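Local coordinates for NLP/P60 family protein (Bacillus cereus ATCC 10987, PDB 3H41) that probably cleaves gamma-D-glutamyl-L-lysine bonds in cell-wall murein peptides, releasing L-Ala-D-Glu, as an NlpC/P60 cysteine peptidase of family C40, at residues A16-A21 and V80-H85; Q87-P90 and Y96-W99; D191-G196 and L250-L255; G218-I223 and I229-D234. All coordinates share one frame; numbering follows the deposited sequence.

Contact 1 of 4, residues A16-A21 and V80-H85; sequences ATLWTA and VKVLVH
Leu18 turns its CG beside the backbone N (chi1 -81°), and a second torsion of 69° sets CD2 anti to CA, so this methyl becomes the far end of the side chain and the part that does the touching. Val82 meets it with CG2, the branch held between its own backbone N and carbonyl carbon. Val84, two residues on along the same strand, offers the CG2 that stands beside its backbone N. The single leucine methyl therefore lodges against one methyl of each valine, with Leu18 CD2 3.6 Å from Val82 CG2 and 3.4 Å from Val84 CG2. The second distance is tighter than usual van der Waals contact, so the leucine tip is pressed closely against Val84. Leu18 lies at about a right angle to Val82 but slants across Val84. All three residues are buried, and the attraction is purely apolar. With Leu18 CA 8.5 Å from Val82 CA, the strands meet through their side chains across the interior, though Trp19 bonds to Trp99 by backbone, as where strands close a small barrel. Strand 15-19 pairs with strand 60-65, whereas strand 79-84 lies between strands 69-76 and 96-101 in a five-stranded antiparallel sheet, and the three side chains lie inside what is consistent with an SH3-like barrel. Met100 of strand 96-101 packs on Val82, while Ala64 of strand 60-65 lies against Val84. The substrate site is near: the side chain of Leu18 comes within about 4 Å of that of Glu61, and Val84 within about 4 Å of that of Tyr96, both substrate-binding residues.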
loop_
_atom_site.group_PDB
_atom_site.type_symbol
_atom_site.label_atom_id
_atom_site.label_comp_id
_atom_site.label_asym_id
_atom_site.label_seq_id
_atom_site.Cartn_x
_atom_site.Cartn_y
_atom_site.Cartn_z
ATOM N N ALA A 16 -7.993 -1.111 -4.847
ATOM C CA ALA A 16 -8.784 -2.349 -4.819
ATOM C C ALA A 16 -8.395 -3.195 -3.614
ATOM O O ALA A 16 -7.229 -3.409 -3.342
ATOM C CB ALA A 16 -8.600 -3.166 -6.083
ATOM N N THR A 17 -9.407 -3.744 -2.953
ATOM C CA THR A 17 -9.208 -4.606 -1.805
ATOM C C THR A 17 -9.394 -6.039 -2.278
ATOM O O THR A 17 -10.397 -6.351 -2.930
ATOM C CB THR A 17 -10.245 -4.228 -0.756
ATOM O OG1 THR A 17 -10.023 -2.856 -0.392
ATOM C CG2 THR A 17 -10.115 -5.110 0.497
ATOM N N LEU A 18 -8.390 -6.869 -1.990
ATOM C CA LEU A 18 -8.399 -8.256 -2.364
ATOM C C LEU A 18 -8.801 -9.144 -1.170
ATOM O O LEU A 18 -8.290 -8.996 -0.053
ATOM C CB LEU A 18 -7.023 -8.667 -2.884
ATOM C CG LEU A 18 -6.771 -8.282 -4.365
ATOM C CD1 LEU A 18 -6.660 -6.781 -4.535
ATOM C CD2 LEU A 18 -5.490 -9.004 -4.820
ATOM N N TRP A 19 -9.694 -10.074 -1.450
ATOM C CA TRP A 19 -10.352 -10.928 -0.428
ATOM C C TRP A 19 -9.770 -12.342 -0.489
ATOM O O TRP A 19 -9.316 -12.765 -1.547
ATOM C CB TRP A 19 -11.882 -10.949 -0.647
ATOM C CG TRP A 19 -12.474 -9.596 -0.384
ATOM C CD1 TRP A 19 -12.332 -8.502 -1.176
ATOM C CD2 TRP A 19 -13.200 -9.144 0.783
ATOM N NE1 TRP A 19 -12.927 -7.418 -0.615
ATOM C CE2 TRP A 19 -13.482 -7.775 0.587
ATOM C CE3 TRP A 19 -13.684 -9.770 1.942
ATOM C CZ2 TRP A 19 -14.198 -6.999 1.526
ATOM C CZ3 TRP A 19 -14.369 -9.011 2.871
ATOM C CH2 TRP A 19 -14.644 -7.639 2.652
ATOM N N THR A 20 -9.802 -13.063 0.635
ATOM C CA THR A 20 -9.325 -14.427 0.680
ATOM C C THR A 20 -10.300 -15.365 -0.022
ATOM O O THR A 20 -9.943 -16.464 -0.345
ATOM C CB THR A 20 -9.156 -14.916 2.130
ATOM O OG1 THR A 20 -10.406 -14.755 2.827
ATOM C CG2 THR A 20 -8.041 -14.118 2.819
ATOM N N ALA A 21 -11.534 -14.940 -0.259
ATOM C CA ALA A 21 -12.493 -15.744 -1.010
ATOM C C ALA A 21 -13.375 -14.772 -1.722
ATOM O O ALA A 21 -13.536 -13.658 -1.240
ATOM C CB ALA A 21 -13.341 -16.637 -0.062
ATOM N N VAL A 80 -12.837 -12.096 -9.730
ATOM C CA VAL A 80 -11.624 -12.697 -10.277
ATOM C C VAL A 80 -10.596 -12.898 -9.192
ATOM O O VAL A 80 -10.546 -12.135 -8.224
ATOM C CB VAL A 80 -10.993 -11.863 -11.423
ATOM C CG1 VAL A 80 -11.791 -12.093 -12.716
ATOM C CG2 VAL A 80 -10.903 -10.334 -11.089
ATOM N N LYS A 81 -9.747 -13.906 -9.384
ATOM C CA LYS A 81 -8.591 -14.110 -8.571
ATOM C C LYS A 81 -7.439 -13.561 -9.388
ATOM O O LYS A 81 -7.389 -13.799 -10.605
ATOM C CB LYS A 81 -8.398 -15.585 -8.229
ATOM C CG LYS A 81 -7.326 -15.791 -7.162
ATOM C CD LYS A 81 -7.074 -17.252 -6.856
ATOM C CE LYS A 81 -5.950 -17.347 -5.841
ATOM N NZ LYS A 81 -5.604 -18.755 -5.563
ATOM N N VAL A 82 -6.585 -12.766 -8.728
ATOM C CA VAL A 82 -5.482 -12.035 -9.373
ATOM C C VAL A 82 -4.211 -12.201 -8.572
ATOM O O VAL A 82 -4.252 -12.554 -7.390
ATOM C CB VAL A 82 -5.822 -10.523 -9.613
ATOM C CG1 VAL A 82 -7.150 -10.369 -10.317
ATOM C CG2 VAL A 82 -5.867 -9.705 -8.308
ATOM N N LEU A 83 -3.081 -12.051 -9.246
ATOM C CA LEU A 83 -1.789 -11.934 -8.597
ATOM C C LEU A 83 -1.282 -10.498 -8.797
ATOM O O LEU A 83 -1.080 -10.048 -9.938
ATOM C CB LEU A 83 -0.771 -12.938 -9.178
ATOM C CG LEU A 83 -1.272 -14.382 -9.244
ATOM C CD1 LEU A 83 -0.197 -15.293 -9.901
ATOM C CD2 LEU A 83 -1.670 -14.880 -7.845
ATOM N N VAL A 84 -1.063 -9.793 -7.688
ATOM C CA VAL A 84 -0.645 -8.405 -7.728
ATOM C C VAL A 84 0.852 -8.304 -7.905
ATOM O O VAL A 84 1.648 -8.722 -7.052
ATOM C CB VAL A 84 -1.072 -7.624 -6.445
ATOM C CG1 VAL A 84 -0.610 -6.125 -6.548
ATOM C CG2 VAL A 84 -2.625 -7.741 -6.185
ATOM N N HIS A 85 1.258 -7.742 -9.027
ATOM C CA HIS A 85 2.677 -7.627 -9.313
ATOM C C HIS A 85 3.229 -6.554 -8.372
ATOM O O HIS A 85 2.565 -5.535 -8.092
ATOM C CB HIS A 85 2.909 -7.158 -10.757
ATOM C CG HIS A 85 2.407 -8.104 -11.816
ATOM N ND1 HIS A 85 2.774 -7.988 -13.145
ATOM C CD2 HIS A 85 1.589 -9.178 -11.748
ATOM C CE1 HIS A 85 2.200 -8.953 -13.844
ATOM N NE2 HIS A 85 1.457 -9.676 -13.025
#

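Contact 2 of 4, residues Q87-P90 and Y96-W99; sequences QPTP and YPGW
Loop-against-strand packing around Tyr96 defines this contact: residues 87-90 belong to the connection between strands 79-84 and 96-101, and they fold back over the residue that opens the second strand. Gln87 touches the root of the tyrosine side chain, Gln87 CB standing 3.8 Å from Tyr96 CB. Gln87 O lies in the ring plane at its edge, and its closest approach is to Tyr96 CB, 3.7 Å. The amide of Gln87 is turned 66° from the ring and is held by partners in strand 60-65, OE1 by Thr62 OG1 and NE2 by Gln63 O. Thr89 lies across the same side chain at about a right angle, and its methyl and CB both meet the ring: Thr89 CG2 is 3.6 Å and Thr89 CB 3.7 Å from Tyr96 CD2, and the methyl also touches Pro97 CD at 4.1 Å. That methyl reaches the CD2 side of the ring because OG1 takes the place anti to the backbone N (chi1 168°), where it bonds to the backbone N of Arg91. The two strands are antiparallel neighbours in the sheet of the SH3-like domain, making this a hairpin whose long connection flanks a substrate-binding tyrosine. Tyr96 has its CG roughly anti to its backbone N (chi1 -152°), and its ring extends from the strand toward the catalytic domain. There the hydroxyl hydrogen-bonds to Asp234 OD2 and, weakly, to Arg91 NH1. Bound alanine lies about 3 Å from the Tyr96 side chain.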
loop_
_atom_site.group_PDB
_atom_site.type_symbol
_atom_site.label_atom_id
_atom_site.label_comp_id
_atom_site.label_asym_id
_atom_site.label_seq_id
_atom_site.Cartn_x
_atom_site.Cartn_y
_atom_site.Cartn_z
ATOM N N GLN A 87 4.183 -6.947 -5.200
ATOM C CA GLN A 87 3.965 -7.235 -3.804
ATOM C C GLN A 87 4.514 -8.616 -3.508
ATOM O O GLN A 87 3.804 -9.617 -3.600
ATOM C CB GLN A 87 2.482 -7.102 -3.461
ATOM C CG GLN A 87 1.993 -5.646 -3.552
ATOM C CD GLN A 87 0.618 -5.450 -2.930
ATOM O OE1 GLN A 87 0.037 -6.387 -2.370
ATOM N NE2 GLN A 87 0.073 -4.233 -3.057
ATOM N N PRO A 88 5.808 -8.685 -3.186
ATOM C CA PRO A 88 6.412 -10.025 -3.052
ATOM C C PRO A 88 5.849 -10.864 -1.899
ATOM O O PRO A 88 5.508 -10.333 -0.835
ATOM C CB PRO A 88 7.888 -9.718 -2.818
ATOM C CG PRO A 88 8.092 -8.354 -3.412
ATOM C CD PRO A 88 6.822 -7.627 -3.072
ATOM N N THR A 89 5.688 -12.158 -2.153
ATOM C CA THR A 89 5.236 -13.092 -1.141
ATOM C C THR A 89 5.785 -14.484 -1.479
ATOM O O THR A 89 5.856 -14.843 -2.653
ATOM C CB THR A 89 3.702 -13.161 -1.058
ATOM O OG1 THR A 89 3.311 -14.290 -0.261
ATOM C CG2 THR A 89 3.039 -13.198 -2.458
ATOM N N PRO A 90 6.177 -15.256 -0.457
ATOM C CA PRO A 90 6.566 -16.653 -0.731
ATOM C C PRO A 90 5.409 -17.518 -1.223
ATOM O O PRO A 90 5.655 -18.627 -1.684
ATOM C CB PRO A 90 7.053 -17.179 0.633
ATOM C CG PRO A 90 6.433 -16.279 1.640
ATOM C CD PRO A 90 6.318 -14.912 0.960
ATOM N N TYR A 96 0.975 -11.173 -5.423
ATOM C CA TYR A 96 0.190 -11.402 -4.215
ATOM C C TYR A 96 -1.205 -11.808 -4.598
ATOM O O TYR A 96 -1.880 -11.096 -5.341
ATOM C CB TYR A 96 0.152 -10.148 -3.302
ATOM C CG TYR A 96 -0.028 -10.545 -1.858
ATOM C CD1 TYR A 96 -1.262 -10.946 -1.390
ATOM C CD2 TYR A 96 1.045 -10.574 -0.966
ATOM C CE1 TYR A 96 -1.435 -11.330 -0.108
ATOM C CE2 TYR A 96 0.869 -10.982 0.352
ATOM C CZ TYR A 96 -0.393 -11.365 0.767
ATOM O OH TYR A 96 -0.660 -11.801 2.043
ATOM N N PRO A 97 -1.653 -12.971 -4.108
ATOM C CA PRO A 97 -2.935 -13.482 -4.552
ATOM C C PRO A 97 -4.132 -12.965 -3.764
ATOM O O PRO A 97 -4.033 -12.681 -2.570
ATOM C CB PRO A 97 -2.777 -14.964 -4.347
ATOM C CG PRO A 97 -1.981 -15.043 -3.099
ATOM C CD PRO A 97 -0.945 -13.952 -3.268
ATOM N N GLY A 98 -5.260 -12.866 -4.443
ATOM C CA GLY A 98 -6.521 -12.619 -3.784
ATOM C C GLY A 98 -7.646 -12.353 -4.753
ATOM O O GLY A 98 -7.426 -12.236 -5.922
ATOM N N TRP A 99 -8.852 -12.236 -4.221
ATOM C CA TRP A 99 -10.071 -12.092 -5.009
ATOM C C TRP A 99 -10.604 -10.670 -4.953
ATOM O O TRP A 99 -10.616 -10.020 -3.884
ATOM C CB TRP A 99 -11.139 -13.068 -4.493
ATOM C CG TRP A 99 -10.796 -14.498 -4.693
ATOM C CD1 TRP A 99 -10.068 -15.300 -3.869
ATOM C CD2 TRP A 99 -11.226 -15.328 -5.790
ATOM N NE1 TRP A 99 -9.976 -16.574 -4.416
ATOM C CE2 TRP A 99 -10.687 -16.613 -5.585
ATOM C CE3 TRP A 99 -11.990 -15.091 -6.932
ATOM C CZ2 TRP A 99 -10.905 -17.671 -6.472
ATOM C CZ3 TRP A 99 -12.204 -16.147 -7.823
ATOM C CH2 TRP A 99 -11.666 -17.415 -7.586
#

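Contact 3 of 4, residues D191-G196 and L250-L255; sequences DLINTG and LQKGDL
Apolar packing carries the crossing between Ile193 and Lys252. The end of the isoleucine side chain, CD1, rests on the methylenes of the lysine, with Ile193 CD1 3.8 Å from Lys252 CB and nearly as close to CG and CD. The two chains meet at about a right angle, and the lysine runs on extended (chi2 -179°). Leu192, one residue earlier, brings CD1 to 4.4 Å from Gly253 CA, a looser touch against bare backbone.

Hydrogen bonds shape each partner from within. Gln251 to Asp254 is a type II beta turn, with Gly253 at its third position and a positive phi of 92°. The turn is closed twice: Asp254 N donates to Gln251 O at 3.0 Å, and Gln251 N returns a bond of 2.8 Å to Asp254 OD2, approaching from above the carboxylate plane. In the helix, Asp191 O accepts both Thr195 N and Thr195 OG1, which come from opposite faces of its carbonyl plane.

Two salt bridges add charge: Lys252 NZ to Asp190 ties the turn to helix 189-197, and Asp254 OD2 to Arg308 ties it to strand 303-308. Within the NlpC/P60 domain, the turn leads into strand 255-259, and helix 189-197 lies beside the turn, Leu192 packing on Ile223 and Tyr224 of helix 218-225 and Ile193 on Ile274 of strand 267-275.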
loop_
_atom_site.group_PDB
_atom_site.type_symbol
_atom_site.label_atom_id
_atom_site.label_comp_id
_atom_site.label_asym_id
_atom_site.label_seq_id
_atom_site.Cartn_x
_atom_site.Cartn_y
_atom_site.Cartn_z
ATOM N N ASP A 191 14.384 10.351 5.101
ATOM C CA ASP A 191 13.352 10.420 4.046
ATOM C C ASP A 191 12.199 9.435 4.338
ATOM O O ASP A 191 11.022 9.770 4.187
ATOM C CB ASP A 191 13.905 10.077 2.675
ATOM C CG ASP A 191 15.123 10.947 2.253
ATOM O OD1 ASP A 191 15.358 11.997 2.847
ATOM O OD2 ASP A 191 15.824 10.542 1.312
ATOM N N LEU A 192 12.563 8.212 4.716
ATOM C CA LEU A 192 11.604 7.167 5.093
ATOM C C LEU A 192 10.777 7.584 6.311
ATOM O O LEU A 192 9.564 7.431 6.324
ATOM C CB LEU A 192 12.309 5.860 5.400
ATOM C CG LEU A 192 13.207 5.195 4.334
ATOM C CD1 LEU A 192 13.873 4.003 4.933
ATOM C CD2 LEU A 192 12.453 4.801 3.068
ATOM N N ILE A 193 11.447 8.183 7.288
ATOM C CA ILE A 193 10.815 8.580 8.512
ATOM C C ILE A 193 9.836 9.708 8.221
ATOM O O ILE A 193 8.682 9.679 8.667
ATOM C CB ILE A 193 11.877 8.962 9.601
ATOM C CG1 ILE A 193 12.674 7.696 9.967
ATOM C CG2 ILE A 193 11.196 9.616 10.806
ATOM C CD1 ILE A 193 13.870 7.901 10.889
ATOM N N ASN A 194 10.285 10.652 7.406
ATOM C CA ASN A 194 9.489 11.794 7.075
ATOM C C ASN A 194 8.267 11.350 6.302
ATOM O O ASN A 194 7.148 11.872 6.527
ATOM C CB ASN A 194 10.339 12.849 6.328
ATOM C CG ASN A 194 11.165 13.675 7.295
ATOM O OD1 ASN A 194 10.735 13.911 8.433
ATOM N ND2 ASN A 194 12.370 14.044 6.890
ATOM N N THR A 195 8.458 10.352 5.445
ATOM C CA THR A 195 7.337 9.751 4.722
ATOM C C THR A 195 6.295 9.179 5.683
ATOM O O THR A 195 5.125 9.511 5.615
ATOM C CB THR A 195 7.801 8.692 3.697
ATOM O OG1 THR A 195 8.530 9.348 2.637
ATOM C CG2 THR A 195 6.589 7.947 3.096
ATOM N N GLY A 196 6.738 8.351 6.611
ATOM C CA GLY A 196 5.853 7.789 7.626
ATOM C C GLY A 196 5.131 8.819 8.428
ATOM O O GLY A 196 3.919 8.679 8.665
ATOM N N LEU A 250 20.869 -1.149 16.148
ATOM C CA LEU A 250 19.704 -0.577 15.508
ATOM C C LEU A 250 19.991 0.828 15.005
ATOM O O LEU A 250 20.585 1.642 15.712
ATOM C CB LEU A 250 18.503 -0.518 16.440
ATOM C CG LEU A 250 17.632 -1.731 16.673
ATOM C CD1 LEU A 250 16.492 -1.299 17.598
ATOM C CD2 LEU A 250 17.093 -2.257 15.380
ATOM N N GLN A 251 19.554 1.096 13.780
ATOM C CA GLN A 251 19.680 2.413 13.152
ATOM C C GLN A 251 18.324 2.881 12.606
ATOM O O GLN A 251 17.431 2.081 12.343
ATOM C CB GLN A 251 20.709 2.378 12.007
ATOM C CG GLN A 251 22.133 2.293 12.514
ATOM C CD GLN A 251 23.158 2.026 11.407
ATOM O OE1 GLN A 251 22.857 2.130 10.202
ATOM N NE2 GLN A 251 24.378 1.685 11.816
ATOM N N LYS A 252 18.185 4.192 12.476
ATOM C CA LYS A 252 17.045 4.786 11.824
ATOM C C LYS A 252 16.736 4.069 10.505
ATOM O O LYS A 252 17.624 3.802 9.705
ATOM C CB LYS A 252 17.294 6.259 11.521
ATOM C CG LYS A 252 17.293 7.172 12.715
ATOM C CD LYS A 252 17.527 8.604 12.273
ATOM C CE LYS A 252 17.150 9.641 13.303
ATOM N NZ LYS A 252 17.418 10.996 12.716
ATOM N N GLY A 253 15.456 3.781 10.298
ATOM C CA GLY A 253 14.983 3.065 9.129
ATOM C C GLY A 253 14.895 1.563 9.277
ATOM O O GLY A 253 14.158 0.904 8.505
ATOM N N ASP A 254 15.638 1.001 10.242
ATOM C CA ASP A 254 15.615 -0.433 10.418
ATOM C C ASP A 254 14.182 -0.875 10.721
ATOM O O ASP A 254 13.424 -0.139 11.358
ATOM C CB ASP A 254 16.539 -0.895 11.534
ATOM C CG ASP A 254 18.017 -0.874 11.143
ATOM O OD1 ASP A 254 18.334 -0.754 9.928
ATOM O OD2 ASP A 254 18.859 -0.957 12.083
ATOM N N LEU A 255 13.797 -2.044 10.207
ATOM C CA LEU A 255 12.476 -2.610 10.530
ATOM C C LEU A 255 12.611 -3.533 11.738
ATOM O O LEU A 255 13.548 -4.346 11.819
ATOM C CB LEU A 255 11.870 -3.371 9.365
ATOM C CG LEU A 255 11.426 -2.503 8.142
ATOM C CD1 LEU A 255 10.647 -3.329 7.089
ATOM C CD2 LEU A 255 10.664 -1.271 8.580
#

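Contact 4 of 4, residues G218-I223 and I229-D234; sequences GFTHTI and ITIPRD. With ALA (alanine), chain B; DGL (D-glutamic acid), chain C.
Arg233 lays its guanidinium over Gly218, whose CA sits 3.5 Å above the plane and offset toward the rim, while the CA of the bound alanine lies over the opposite face. A bend at chi2 (65°) brings the group there. Gly218 N and Arg233 NH1 are both donors and make no bond to each other; Asp215 OD1 takes a hydrogen bond from Gly218 N and a salt bridge from Arg233 NH2, while Thr209 OG1 and Thr62 OG1 hold NH2 and NE. Further along the helix, His221 ND1 donates to Ile231 O at 2.9 Å. The oxygen lies almost in the imidazole plane, but the N-H meets it from above the carbonyl plane and the bond is bent (138°). Ile231 CD1 packs 3.7 Å from Thr220 O. A water binds His221 O, Ile229 O and Ile231 N, tying the helix to the returning chain. Asp234 OD1 accepts a hydrogen bond from the amino N of the bound alanine, 2.7 Å. Helix 218-225 begins two residues after Cys216, the inferred nucleophile, here oxidised to cysteinesulfonic acid: the papain-like NlpC/P60 peptidase fold, in which the cysteine stands at the start of a helix and this loop helps line the substrate cleft.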
loop_
_atom_site.group_PDB
_atom_site.type_symbol
_atom_site.label_atom_id
_atom_site.label_comp_id
_atom_site.label_asym_id
_atom_site.label_seq_id
_atom_site.Cartn_x
_atom_site.Cartn_y
_atom_site.Cartn_z
ATOM N N GLY A 218 1.660 -3.224 5.506
ATOM C CA GLY A 218 1.341 -2.395 4.318
ATOM C C GLY A 218 2.010 -1.022 4.399
ATOM O O GLY A 218 2.457 -0.446 3.374
ATOM N N PHE A 219 2.112 -0.513 5.629
ATOM C CA PHE A 219 2.784 0.774 5.902
ATOM C C PHE A 219 4.268 0.695 5.557
ATOM O O PHE A 219 4.769 1.491 4.768
ATOM C CB PHE A 219 2.585 1.086 7.377
ATOM C CG PHE A 219 3.142 2.404 7.853
ATOM C CD1 PHE A 219 2.683 3.618 7.339
ATOM C CD2 PHE A 219 4.022 2.430 8.912
ATOM C CE1 PHE A 219 3.134 4.831 7.860
ATOM C CE2 PHE A 219 4.485 3.650 9.455
ATOM C CZ PHE A 219 4.047 4.843 8.916
ATOM N N THR A 220 4.968 -0.250 6.163
ATOM C CA THR A 220 6.382 -0.444 5.868
ATOM C C THR A 220 6.645 -0.773 4.366
ATOM O O THR A 220 7.522 -0.187 3.744
ATOM C CB THR A 220 7.033 -1.478 6.815
ATOM O OG1 THR A 220 6.399 -2.747 6.677
ATOM C CG2 THR A 220 6.926 -0.994 8.272
ATOM N N HIS A 221 5.876 -1.671 3.786
ATOM C CA HIS A 221 6.036 -2.014 2.374
ATOM C C HIS A 221 5.858 -0.773 1.514
ATOM O O HIS A 221 6.662 -0.528 0.619
ATOM C CB HIS A 221 5.020 -3.092 1.976
ATOM C CG HIS A 221 4.895 -3.297 0.500
ATOM N ND1 HIS A 221 5.819 -4.024 -0.221
ATOM C CD2 HIS A 221 3.966 -2.871 -0.386
ATOM C CE1 HIS A 221 5.436 -4.073 -1.486
ATOM N NE2 HIS A 221 4.322 -3.378 -1.619
ATOM N N THR A 222 4.831 0.026 1.815
ATOM C CA THR A 222 4.537 1.248 1.019
ATOM C C THR A 222 5.603 2.331 1.141
ATOM O O THR A 222 5.984 2.936 0.148
ATOM C CB THR A 222 3.139 1.816 1.369
ATOM O OG1 THR A 222 2.144 0.837 1.023
ATOM C CG2 THR A 222 2.855 3.154 0.625
ATOM N N ILE A 223 6.121 2.538 2.343
ATOM C CA ILE A 223 7.159 3.541 2.599
ATOM C C ILE A 223 8.408 3.173 1.805
ATOM O O ILE A 223 8.965 4.013 1.074
ATOM C CB ILE A 223 7.534 3.595 4.086
ATOM C CG1 ILE A 223 6.442 4.318 4.881
ATOM C CG2 ILE A 223 8.868 4.315 4.291
ATOM C CD1 ILE A 223 6.639 4.213 6.366
ATOM N N ILE A 229 12.541 0.788 -3.126
ATOM C CA ILE A 229 13.000 -0.489 -2.511
ATOM C C ILE A 229 11.790 -1.388 -2.271
ATOM O O ILE A 229 10.925 -1.082 -1.458
ATOM C CB ILE A 229 13.770 -0.235 -1.208
ATOM C CG1 ILE A 229 14.967 0.674 -1.470
ATOM C CG2 ILE A 229 14.186 -1.579 -0.569
ATOM C CD1 ILE A 229 15.776 1.011 -0.264
ATOM N N THR A 230 11.711 -2.486 -3.016
ATOM C CA THR A 230 10.567 -3.376 -2.923
ATOM C C THR A 230 10.890 -4.444 -1.886
ATOM O O THR A 230 11.864 -5.190 -2.050
ATOM C CB THR A 230 10.276 -4.010 -4.275
ATOM O OG1 THR A 230 9.974 -2.962 -5.202
ATOM C CG2 THR A 230 9.077 -4.948 -4.157
ATOM N N ILE A 231 10.128 -4.431 -0.791
ATOM C CA ILE A 231 10.255 -5.408 0.283
ATOM C C ILE A 231 8.974 -6.250 0.240
ATOM O O ILE A 231 8.033 -5.860 -0.393
ATOM C CB ILE A 231 10.494 -4.723 1.672
ATOM C CG1 ILE A 231 9.209 -4.101 2.246
ATOM C CG2 ILE A 231 11.563 -3.634 1.539
ATOM C CD1 ILE A 231 9.395 -3.386 3.619
ATOM N N PRO A 232 8.954 -7.426 0.881
ATOM C CA PRO A 232 7.748 -8.259 0.867
ATOM C C PRO A 232 6.540 -7.532 1.449
ATOM O O PRO A 232 6.692 -6.629 2.272
ATOM C CB PRO A 232 8.130 -9.471 1.728
ATOM C CG PRO A 232 9.628 -9.512 1.664
ATOM C CD PRO A 232 10.067 -8.070 1.588
ATOM N N ARG A 233 5.357 -7.911 1.003
ATOM C CA ARG A 233 4.136 -7.324 1.499
ATOM C C ARG A 233 3.860 -7.597 2.987
ATOM O O ARG A 233 3.400 -6.707 3.688
ATOM C CB ARG A 233 2.948 -7.793 0.654
ATOM C CG ARG A 233 1.582 -7.471 1.200
ATOM C CD ARG A 233 1.357 -6.049 1.230
ATOM N NE ARG A 233 0.077 -5.615 1.829
ATOM C CZ ARG A 233 -0.191 -5.499 3.129
ATOM N NH1 ARG A 233 0.647 -5.924 4.055
ATOM N NH2 ARG A 233 -1.339 -4.963 3.501
ATOM N N ASP A 234 4.119 -8.825 3.449
ATOM C CA ASP A 234 3.719 -9.245 4.790
ATOM C C ASP A 234 4.863 -9.198 5.818
ATOM O O ASP A 234 6.054 -9.231 5.479
ATOM C CB ASP A 234 3.102 -10.647 4.731
ATOM C CG ASP A 234 1.734 -10.683 4.031
ATOM O OD1 ASP A 234 1.063 -9.662 3.954
ATOM O OD2 ASP A 234 1.323 -11.754 3.551
HETATM N N ALA B . -1.618 -9.842 4.019
HETATM C CA ALA B . -2.008 -8.994 5.231
HETATM C C ALA B . -1.232 -9.439 6.465
HETATM O O ALA B . -0.848 -10.611 6.574
HETATM C CB ALA B . -3.503 -9.108 5.516
HETATM N N DGL C . -1.002 -8.520 7.405
HETATM C CA DGL C . -0.357 -8.897 8.665
HETATM C C DGL C . 1.053 -9.359 8.445
HETATM O O DGL C . 1.594 -10.168 9.211
HETATM C CB DGL C . -0.381 -7.709 9.640
HETATM C CG DGL C . 0.125 -8.046 11.057
HETATM C CD DGL C . -0.419 -9.336 11.665
HETATM O OE1 DGL C . -1.269 -9.220 12.566
HETATM O OE2 DGL C . 0.011 -10.467 11.306
HETATM O OXT DGL C . 1.718 -8.885 7.516
HETATM O O HOH W 1 8.568 -2.283 -0.625
#

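All four contacts are largely buried, but contact 3 includes an exposed lysine. Contacts 1 and 2 share the SH3-like domain, where strands 79-84 and 96-101 are neighbours; contact 1 is wholly apolar, while contact 2 sets carbonyl and methyl groups around a tyrosine. Contacts 3 and 4 belong to the NlpC/P60 domain, with 4 nested in the chain loop closed by 3 and joined to it by packing of Leu255 on Ile231. Contact 4 is the only one of the four with a hydrogen bond between its two segments, and lies closest to the chain centre. It meets contact 2 across the domain boundary, through a probable hydrogen bond of 3.0 Å between Pro88 O and Arg233 N, whereas contacts 1 and 3 have centres about 29 Å apart.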